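Local coordinates for uncharacterized protein YbaA (Shigella flexneri, PDB 2OKQ), which is of unknown function; it is a DUF1428-family protein with a ferredoxin-like alpha/beta fold, seen here as a two-chain assembly with sodium bound in the crystal, at residues A[98-101]-A[102-106]; A[75-78]-A[79-82]; A[124-127]-A[128-131]. All coordinates share one frame; numbering follows the deposited sequence.

How the contacts relate
Along the chain the order is contact 2, contact 1, contact 3. Strands 61-67, 88-97, 27-36 and 131-140 form one antiparallel sheet in that order, the ferredoxin-like pattern. Contact 2 holds the short helix 78-81 in the connection between strands 61-67 and 88-97; contact 1 opens helix 100-111 straight after strand 88-97; contact 3 leads into the outer strand 131-140. Contacts 1 and 2 lie on opposite sides of the chain's centre, their centres about 29 Å apart. Contacts 2 and 3, with centres about 14 Å apart, touch through Val82 O and Arg129 NH1, a probable hydrogen bond. All three lie where the two subunits meet.

Contact 1 of 3, residues A[98-101]-A[102-106]; sequences PSKE and VRDAA
Lys100 and Asp104, one helical turn apart, are joined by a salt bridge in which Lys100 NZ lies 2.7 Å from Asp104 OD2, approaching on the syn lone pair, the side of the other oxygen. A second, weak bond runs from the same NZ to Asp104 OD1. The lysine chain leaves with CG anti to the backbone N, stays extended through CE and bends only at the last torsion (chi4 -61°), which turns the ammonium onto the carboxylate. Asp104 OD1 takes a further bond, 2.8 Å long, from Arg103 NH1, which meets it nearly end-on while the oxygen lies close to the guanidinium plane. Lysine and arginine lie side by side, pointing the same way, so two cations gather round one carboxylate and would be expected to favour its ionised form. Aspartate suits the site because its short chain keeps the acid close to the helix surface, where both donors reach it.

At the start of the helix Ser99 is the N-cap. Its OG, held between the backbone N and the carbonyl carbon (chi1 59°), accepts from Val102 N at 3.1 Å with an N-H...O angle of 164°, satisfying an amide that has no helical carbonyl before it. Serine is short enough to double back in this way. Val102 also packs on Pro98, the residue before the cap: its CG1 touches Pro98 CD at 3.7 Å, the valine branch crossing the proline ring at about a right angle. From Ser99 O to Arg103 N the regular backbone ladder begins.

Tyr97 of strand 88-97 supports Val102 and Arg103, Tyr27 of strand 27-36 meets Lys100, and Arg103 forms salt bridges with Asp29 of that strand and Asp69 of the second subunit.

Contact 2 of 3, residues A[75-78]-A[79-82]; sequences VTDF and RMAV. With NA (sodium ion), chain D.
With CG lodged between its own backbone N and carbonyl carbon (chi1 61°) and the carboxylate twisted by a chi2 of 49°, Asp77 sends one oxygen to Met80 and the other to a sodium ion. OD1 accepts from Met80 N at 2.8 Å, the N-H...O angle being 164°, while OD2 binds the metal at 2.4 Å. Asp77 is thus the N-cap of the short helix 78-81, and the same carboxylate serves the cation; a forked acid with a short chain can do both. Two waters, one of them 2.2 Å from the sodium, join Asp72 OD1 and Gly73 O to complete the five ligands, so the loop wraps the ion just ahead of the helix. The backbone follows suit: Ala81 N donates to Asp77 O at 3.0 Å. In the conformer described, one of two, the Met80 chain crosses the aspartate at about a right angle. Phe78 sets off away from the turn, and its ring meets Phe135 of the second subunit edge-to-face, while Val82 packs on Val32 and Ala34 of strand 27-36. Ala81, small enough to lie close to the turn, packs against Ala81 of the second subunit.

Contact 3 of 3, residues A[124-127]-A[128-131]; sequences PFDG and KRMI
Asp126 to Arg129 make a beta turn, close to type I with Gly127 and Lys128 at its corners, closed by a 3.0 Å hydrogen bond from Arg129 N to Asp126 O. A weak bond from Met130 N reaches the same carbonyl. Superposed on this is an Asx turn: Asp126 OD1 accepts from Lys128 N at 3.1 Å, the amide standing above the carboxylate plane, 55° out of it. Aspartate is well suited to the first position of such a turn, since its carboxylate can fold forward onto the amide two residues on; here CG lies anti to the backbone N (chi1 -173°), which lets OD1 reach Lys128 N and OD2 reach Arg129 NE.

The other oxygen is used as well. Arg129 NE donates to Asp126 OD2 at 3.0 Å, a salt bridge in which the oxygen lies at the guanidinium edge while the donor stands above the carboxylate. The two flat groups are turned 68° against each other, and the bond between them is the single one from NE. The arginine chain gets there by a bend at chi3, which swings the guanidinium back along the turn and sets NH2 near Asp126 CB. A salt bridge to Glu88 and probably a bond to Val82 let this long, many-handed side chain tie the turn to the start of strand 88-97 and to the end of the 78-81 helix region, while the carbonyl of Arg129 accepts from Thr76 of the second subunit.

This turn precedes strand 131-140, whose Ile131 pairs through its backbone with Val32, and on its apolar side Phe125 rests on Val33 and on Met46 of helix 40-56. A Met-aromatic contact closes the group. In the deposited conformer described here, one of two, Met130 SD comes obliquely to the Phe125 ring, 4.1 Å from Phe125 CE1.

Contact 1 of 3, residues A[98-101]-A[102-106]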
ATOM      1  N   PRO A  98       2.310  15.299   0.977  1.00 16.80           N
ATOM      2  CA  PRO A  98       3.174  16.013   1.903  1.00 17.20           C
ATOM      3  C   PRO A  98       2.531  16.272   3.266  1.00 17.82           C
ATOM      4  O   PRO A  98       3.238  16.577   4.203  1.00 18.07           O
ATOM      5  CB  PRO A  98       3.463  17.337   1.165  1.00 19.27           C
ATOM      6  CG  PRO A  98       2.270  17.561   0.308  1.00 19.56           C
ATOM      7  CD  PRO A  98       1.784  16.176  -0.091  1.00 17.27           C
ATOM      8  N   SER A  99       1.198  16.153   3.373  1.00 17.05           N
ATOM      9  CA  SER A  99       0.494  16.404   4.643  1.00 15.98           C
ATOM     10  C   SER A  99      -0.934  15.941   4.494  1.00 14.75           C
ATOM     11  O   SER A  99      -1.403  15.793   3.382  1.00 15.20           O
ATOM     12  CB  SER A  99       0.426  17.914   4.923  1.00 16.66           C
ATOM     13  OG  SER A  99      -0.246  18.578   3.863  1.00 17.06           O
ATOM     14  N   LYS A 100      -1.627  15.789   5.620  1.00 14.86           N
ATOM     15  CA  LYS A 100      -3.072  15.487   5.586  1.00 16.22           C
ATOM     16  C   LYS A 100      -3.836  16.602   4.894  1.00 16.31           C
ATOM     17  O   LYS A 100      -4.783  16.347   4.147  1.00 16.78           O
ATOM     18  CB  LYS A 100      -3.660  15.280   6.973  1.00 16.26           C
ATOM     19  CG  LYS A 100      -5.140  14.828   6.892  1.00 17.23           C
ATOM     20  CD  LYS A 100      -5.703  14.377   8.250  1.00 19.07           C
ATOM     21  CE  LYS A 100      -7.132  13.812   8.048  1.00 22.20           C
ATOM     22  NZ  LYS A 100      -8.141  14.838   7.476  1.00 20.50           N
ATOM     23  N   GLU A 101      -3.412  17.843   5.111  0.60 16.45           N
ATOM     24  CA  GLU A 101      -4.135  18.978   4.528  0.60 17.21           C
ATOM     25  C   GLU A 101      -4.099  18.959   2.991  0.60 17.47           C
ATOM     26  O   GLU A 101      -5.115  19.248   2.334  0.60 17.23           O
ATOM     27  CB  GLU A 101      -3.618  20.293   5.129  0.60 17.71           C
ATOM     28  CG  GLU A 101      -3.892  20.443   6.648  0.60 17.65           C
ATOM     29  CD  GLU A 101      -2.959  19.627   7.592  0.60 20.28           C
ATOM     30  OE1 GLU A 101      -1.892  19.113   7.182  0.60 15.61           O
ATOM     31  OE2 GLU A 101      -3.312  19.491   8.787  0.60 26.97           O
ATOM     32  N   VAL A 102      -2.952  18.600   2.407  1.00 16.85           N
ATOM     33  CA  VAL A 102      -2.872  18.440   0.957  1.00 16.67           C
ATOM     34  C   VAL A 102      -3.672  17.234   0.479  1.00 16.30           C
ATOM     35  O   VAL A 102      -4.374  17.320  -0.533  1.00 16.56           O
ATOM     36  CB  VAL A 102      -1.419  18.376   0.472  1.00 17.45           C
ATOM     37  CG1 VAL A 102      -1.332  18.021  -1.024  1.00 14.66           C
ATOM     38  CG2 VAL A 102      -0.759  19.742   0.734  1.00 17.99           C
ATOM     39  N   ARG A 103      -3.563  16.113   1.202  1.00 15.35           N
ATOM     40  CA  ARG A 103      -4.417  14.941   0.917  1.00 15.29           C
ATOM     41  C   ARG A 103      -5.913  15.336   0.894  1.00 15.77           C
ATOM     42  O   ARG A 103      -6.654  14.979  -0.014  1.00 14.84           O
ATOM     43  CB  ARG A 103      -4.171  13.848   1.956  1.00 16.00           C
ATOM     44  CG  ARG A 103      -5.090  12.613   1.830  1.00 14.44           C
ATOM     45  CD  ARG A 103      -6.253  12.705   2.816  1.00 13.93           C
ATOM     46  NE  ARG A 103      -6.895  11.398   3.043  1.00 14.12           N
ATOM     47  CZ  ARG A 103      -7.854  11.195   3.938  1.00 16.45           C
ATOM     48  NH1 ARG A 103      -8.303  12.215   4.673  1.00 14.93           N
ATOM     49  NH2 ARG A 103      -8.369   9.965   4.109  1.00 17.78           N
ATOM     50  N   ASP A 104      -6.357  16.089   1.892  1.00 15.38           N
ATOM     51  CA  ASP A 104      -7.784  16.462   1.934  1.00 16.55           C
ATOM     52  C   ASP A 104      -8.192  17.340   0.740  1.00 16.39           C
ATOM     53  O   ASP A 104      -9.268  17.113   0.133  1.00 17.28           O
ATOM     54  CB  ASP A 104      -8.119  17.176   3.246  1.00 17.21           C
ATOM     55  CG  ASP A 104      -8.035  16.258   4.461  1.00 18.01           C
ATOM     56  OD1 ASP A 104      -8.150  15.008   4.323  1.00 18.81           O
ATOM     57  OD2 ASP A 104      -7.857  16.775   5.573  1.00 18.03           O
ATOM     58  N   ALA A 105      -7.366  18.337   0.439  1.00 18.44           N
ATOM     59  CA  ALA A 105      -7.603  19.249  -0.710  1.00 18.51           C
ATOM     60  C   ALA A 105      -7.635  18.488  -2.031  1.00 19.71           C
ATOM     61  O   ALA A 105      -8.541  18.678  -2.861  1.00 20.14           O
ATOM     62  CB  ALA A 105      -6.548  20.338  -0.756  1.00 19.75           C
ATOM     63  N   ALA A 106      -6.648  17.610  -2.218  1.00 19.27           N
ATOM     64  CA  ALA A 106      -6.556  16.791  -3.427  1.00 18.61           C
ATOM     65  C   ALA A 106      -7.800  15.934  -3.655  1.00 19.14           C
ATOM     66  O   ALA A 106      -8.354  15.930  -4.760  1.00 19.80           O
ATOM     67  CB  ALA A 106      -5.272  15.913  -3.385  1.00 19.58           C
TER

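Contact 2 of 3, residues A[75-78]-A[79-82]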
ATOM      1  N   VAL A  75      -7.338 -17.005   9.455  1.00 25.69           N
ATOM      2  CA  VAL A  75      -7.892 -15.942  10.317  1.00 24.72           C
ATOM      3  C   VAL A  75      -8.170 -14.681   9.495  1.00 23.85           C
ATOM      4  O   VAL A  75      -9.316 -14.205   9.430  1.00 24.14           O
ATOM      5  CB  VAL A  75      -7.031 -15.713  11.554  1.00 25.36           C
ATOM      6  CG1 VAL A  75      -7.545 -14.507  12.356  1.00 26.15           C
ATOM      7  CG2 VAL A  75      -7.096 -16.971  12.413  1.00 28.57           C
ATOM      8  N   THR A  76      -7.110 -14.145   8.880  0.50 21.85           N
ATOM      9  CA  THR A  76      -7.217 -13.030   7.945  0.50 20.04           C
ATOM     10  C   THR A  76      -6.250 -13.241   6.780  0.50 19.32           C
ATOM     11  O   THR A  76      -5.302 -14.018   6.893  0.50 18.68           O
ATOM     12  CB  THR A  76      -6.871 -11.667   8.607  0.50 20.35           C
ATOM     13  OG1 THR A  76      -5.573 -11.723   9.214  0.50 17.30           O
ATOM     14  CG2 THR A  76      -7.900 -11.285   9.662  0.50 19.64           C
ATOM     15  N   ASP A  77      -6.508 -12.570   5.663  1.00 18.21           N
ATOM     16  CA  ASP A  77      -5.508 -12.472   4.583  1.00 18.33           C
ATOM     17  C   ASP A  77      -5.958 -11.423   3.599  1.00 16.66           C
ATOM     18  O   ASP A  77      -7.058 -10.884   3.731  1.00 16.77           O
ATOM     19  CB  ASP A  77      -5.245 -13.831   3.902  1.00 18.72           C
ATOM     20  CG  ASP A  77      -6.461 -14.415   3.251  1.00 22.00           C
ATOM     21  OD1 ASP A  77      -7.172 -13.720   2.475  1.00 23.74           O
ATOM     22  OD2 ASP A  77      -6.677 -15.626   3.477  1.00 23.29           O
ATOM     23  N   PHE A  78      -5.128 -11.107   2.610  1.00 15.77           N
ATOM     24  CA  PHE A  78      -5.476 -10.004   1.699  1.00 16.77           C
ATOM     25  C   PHE A  78      -6.742 -10.262   0.877  1.00 18.29           C
ATOM     26  O   PHE A  78      -7.506  -9.342   0.592  1.00 17.94           O
ATOM     27  CB  PHE A  78      -4.307  -9.659   0.784  1.00 15.42           C
ATOM     28  CG  PHE A  78      -3.450  -8.509   1.288  1.00 16.31           C
ATOM     29  CD1 PHE A  78      -3.967  -7.199   1.334  1.00 18.08           C
ATOM     30  CD2 PHE A  78      -2.124  -8.721   1.637  1.00 17.88           C
ATOM     31  CE1 PHE A  78      -3.141  -6.107   1.770  1.00 15.60           C
ATOM     32  CE2 PHE A  78      -1.309  -7.675   2.082  1.00 16.66           C
ATOM     33  CZ  PHE A  78      -1.827  -6.348   2.133  1.00 15.82           C
ATOM     34  N   ARG A  79      -6.950 -11.513   0.460  1.00 18.85           N
ATOM     35  CA  ARG A  79      -8.163 -11.864  -0.269  1.00 20.72           C
ATOM     36  C   ARG A  79      -9.422 -11.722   0.593  1.00 20.01           C
ATOM     37  O   ARG A  79     -10.435 -11.181   0.118  1.00 21.67           O
ATOM     38  CB  ARG A  79      -8.048 -13.271  -0.879  1.00 19.57           C
ATOM     39  CG  ARG A  79      -7.031 -13.324  -2.013  1.00 22.22           C
ATOM     40  CD  ARG A  79      -7.024 -14.727  -2.695  1.00 24.86           C
ATOM     41  NE  ARG A  79      -8.245 -14.927  -3.480  1.00 22.22           N
ATOM     42  CZ  ARG A  79      -8.467 -14.393  -4.679  1.00 23.85           C
ATOM     43  NH1 ARG A  79      -7.566 -13.608  -5.253  1.00 23.74           N
ATOM     44  NH2 ARG A  79      -9.617 -14.618  -5.309  1.00 25.43           N
ATOM     45  N   MET A  80      -9.352 -12.159   1.845  1.00 20.50           N
ATOM     46  CA  MET A  80     -10.487 -12.037   2.770  1.00 22.10           C
ATOM     47  C   MET A  80     -10.814 -10.573   3.030  1.00 22.57           C
ATOM     48  O   MET A  80     -11.999 -10.204   3.170  1.00 21.81           O
ATOM     49  CB  MET A  80     -10.235 -12.776   4.084  0.70 22.85           C
ATOM     50  CG  MET A  80     -10.101 -14.296   3.935  0.70 25.49           C
ATOM     51  SD  MET A  80      -9.582 -15.136   5.442  0.70 33.17           S
ATOM     52  CE  MET A  80     -11.129 -15.204   6.341  0.70 34.40           C
ATOM     53  N   ALA A  81      -9.762  -9.748   3.065  1.00 20.59           N
ATOM     54  CA  ALA A  81      -9.896  -8.311   3.336  1.00 20.62           C
ATOM     55  C   ALA A  81     -10.772  -7.574   2.322  1.00 21.07           C
ATOM     56  O   ALA A  81     -11.433  -6.577   2.672  1.00 22.84           O
ATOM     57  CB  ALA A  81      -8.498  -7.670   3.389  1.00 19.38           C
ATOM     58  N   VAL A  82     -10.748  -8.000   1.063  1.00 20.41           N
ATOM     59  CA  VAL A  82     -11.590  -7.383   0.026  1.00 21.58           C
ATOM     60  C   VAL A  82     -12.652  -8.366  -0.531  1.00 22.56           C
ATOM     61  O   VAL A  82     -13.201  -8.168  -1.637  1.00 22.99           O
ATOM     62  CB  VAL A  82     -10.765  -6.779  -1.119  1.00 22.44           C
ATOM     63  CG1 VAL A  82      -9.895  -5.589  -0.586  1.00 20.35           C
ATOM     64  CG2 VAL A  82      -9.879  -7.840  -1.777  1.00 24.39           C
TER
HETATM   65 NA    NA D 119      -8.177 -17.544   3.650  1.00 30.38          NA
HETATM   66  O   HOH W   1      -9.044 -16.496   1.964  1.00 45.90           O
HETATM   67  O   HOH W   2      -9.775 -19.142   4.387  1.00 36.58           O

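Contact 3 of 3, residues A[124-127]-A[128-131]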
ATOM      1  N   PRO A 124     -13.280  -0.748 -13.431  1.00 54.10           N
ATOM      2  CA  PRO A 124     -13.130  -2.176 -13.690  1.00 51.79           C
ATOM      3  C   PRO A 124     -13.039  -3.004 -12.406  1.00 49.49           C
ATOM      4  O   PRO A 124     -12.361  -4.027 -12.390  1.00 50.08           O
ATOM      5  CB  PRO A 124     -11.809  -2.260 -14.471  1.00 52.02           C
ATOM      6  CG  PRO A 124     -11.336  -0.844 -14.664  1.00 52.96           C
ATOM      7  CD  PRO A 124     -12.018  -0.026 -13.629  1.00 53.96           C
ATOM      8  N   PHE A 125     -13.707  -2.561 -11.342  1.00 46.00           N
ATOM      9  CA  PHE A 125     -13.737  -3.281 -10.066  1.00 42.72           C
ATOM     10  C   PHE A 125     -14.951  -2.892  -9.236  1.00 41.20           C
ATOM     11  O   PHE A 125     -15.600  -1.877  -9.502  1.00 41.15           O
ATOM     12  CB  PHE A 125     -12.462  -3.026  -9.247  1.00 42.06           C
ATOM     13  CG  PHE A 125     -12.276  -1.590  -8.834  1.00 39.57           C
ATOM     14  CD1 PHE A 125     -12.799  -1.121  -7.632  1.00 37.07           C
ATOM     15  CD2 PHE A 125     -11.573  -0.706  -9.645  1.00 39.57           C
ATOM     16  CE1 PHE A 125     -12.621   0.192  -7.251  1.00 35.29           C
ATOM     17  CE2 PHE A 125     -11.399   0.612  -9.271  1.00 37.90           C
ATOM     18  CZ  PHE A 125     -11.920   1.057  -8.075  1.00 38.17           C
ATOM     19  N   ASP A 126     -15.227  -3.686  -8.207  1.00 39.63           N
ATOM     20  CA  ASP A 126     -16.346  -3.438  -7.315  1.00 37.82           C
ATOM     21  C   ASP A 126     -15.977  -2.443  -6.211  1.00 36.65           C
ATOM     22  O   ASP A 126     -15.327  -2.799  -5.222  1.00 34.75           O
ATOM     23  CB  ASP A 126     -16.845  -4.756  -6.720  1.00 38.45           C
ATOM     24  CG  ASP A 126     -18.127  -4.599  -5.919  1.00 39.75           C
ATOM     25  OD1 ASP A 126     -18.648  -3.462  -5.799  1.00 43.26           O
ATOM     26  OD2 ASP A 126     -18.615  -5.623  -5.397  1.00 40.30           O
ATOM     27  N   GLY A 127     -16.435  -1.202  -6.382  1.00 35.37           N
ATOM     28  CA  GLY A 127     -16.186  -0.123  -5.428  1.00 33.94           C
ATOM     29  C   GLY A 127     -16.603  -0.412  -3.998  1.00 33.19           C
ATOM     30  O   GLY A 127     -16.027   0.139  -3.066  1.00 32.75           O
ATOM     31  N   LYS A 128     -17.599  -1.283  -3.820  1.00 31.98           N
ATOM     32  CA  LYS A 128     -18.101  -1.635  -2.492  1.00 31.32           C
ATOM     33  C   LYS A 128     -17.085  -2.396  -1.676  1.00 30.37           C
ATOM     34  O   LYS A 128     -17.026  -2.264  -0.450  1.00 29.92           O
ATOM     35  CB  LYS A 128     -19.375  -2.475  -2.607  1.00 32.83           C
ATOM     36  CG  LYS A 128     -20.632  -1.671  -2.787  1.00 36.67           C
ATOM     37  CD  LYS A 128     -21.804  -2.627  -3.000  1.00 42.68           C
ATOM     38  CE  LYS A 128     -23.145  -1.920  -2.907  1.00 46.21           C
ATOM     39  NZ  LYS A 128     -24.260  -2.914  -3.015  1.00 49.02           N
ATOM     40  N   ARG A 129     -16.274  -3.196  -2.361  1.00 28.18           N
ATOM     41  CA  ARG A 129     -15.346  -4.077  -1.682  1.00 26.89           C
ATOM     42  C   ARG A 129     -13.937  -3.483  -1.528  1.00 26.02           C
ATOM     43  O   ARG A 129     -13.129  -4.022  -0.787  1.00 26.04           O
ATOM     44  CB  ARG A 129     -15.331  -5.452  -2.353  1.00 26.49           C
ATOM     45  CG  ARG A 129     -16.561  -6.254  -1.940  1.00 27.34           C
ATOM     46  CD  ARG A 129     -16.612  -7.626  -2.586  1.00 26.02           C
ATOM     47  NE  ARG A 129     -16.753  -7.551  -4.034  1.00 29.57           N
ATOM     48  CZ  ARG A 129     -15.876  -8.046  -4.900  1.00 29.09           C
ATOM     49  NH1 ARG A 129     -14.757  -8.622  -4.466  1.00 30.99           N
ATOM     50  NH2 ARG A 129     -16.107  -7.941  -6.199  1.00 29.67           N
ATOM     51  N   MET A 130     -13.677  -2.364  -2.200  1.00 24.60           N
ATOM     52  CA  MET A 130     -12.440  -1.595  -1.997  1.00 23.23           C
ATOM     53  C   MET A 130     -12.318  -1.213  -0.514  1.00 22.37           C
ATOM     54  O   MET A 130     -13.313  -0.830   0.114  1.00 22.96           O
ATOM     55  CB  MET A 130     -12.455  -0.342  -2.881  0.50 23.41           C
ATOM     56  CG  MET A 130     -11.225   0.581  -2.769  0.50 23.54           C
ATOM     57  SD  MET A 130     -11.317   2.040  -3.841  0.50 22.18           S
ATOM     58  CE  MET A 130     -12.665   2.930  -3.050  0.50 22.27           C
ATOM     59  N   ILE A 131     -11.124  -1.319   0.062  1.00 19.85           N
ATOM     60  CA  ILE A 131     -10.913  -0.755   1.396  1.00 18.10           C
ATOM     61  C   ILE A 131      -9.959   0.433   1.246  1.00 18.26           C
ATOM     62  O   ILE A 131      -9.127   0.443   0.345  1.00 16.26           O
ATOM     63  CB  ILE A 131     -10.423  -1.774   2.431  1.00 19.67           C
ATOM     64  CG1 ILE A 131      -9.044  -2.360   2.058  1.00 19.00           C
ATOM     65  CG2 ILE A 131     -11.473  -2.892   2.597  1.00 18.41           C
ATOM     66  CD1 ILE A 131      -8.514  -3.398   3.099  1.00 23.03           C
TER
HETATM   67  O   HOH W   3     -15.439   0.951  -0.467  1.00 27.39           O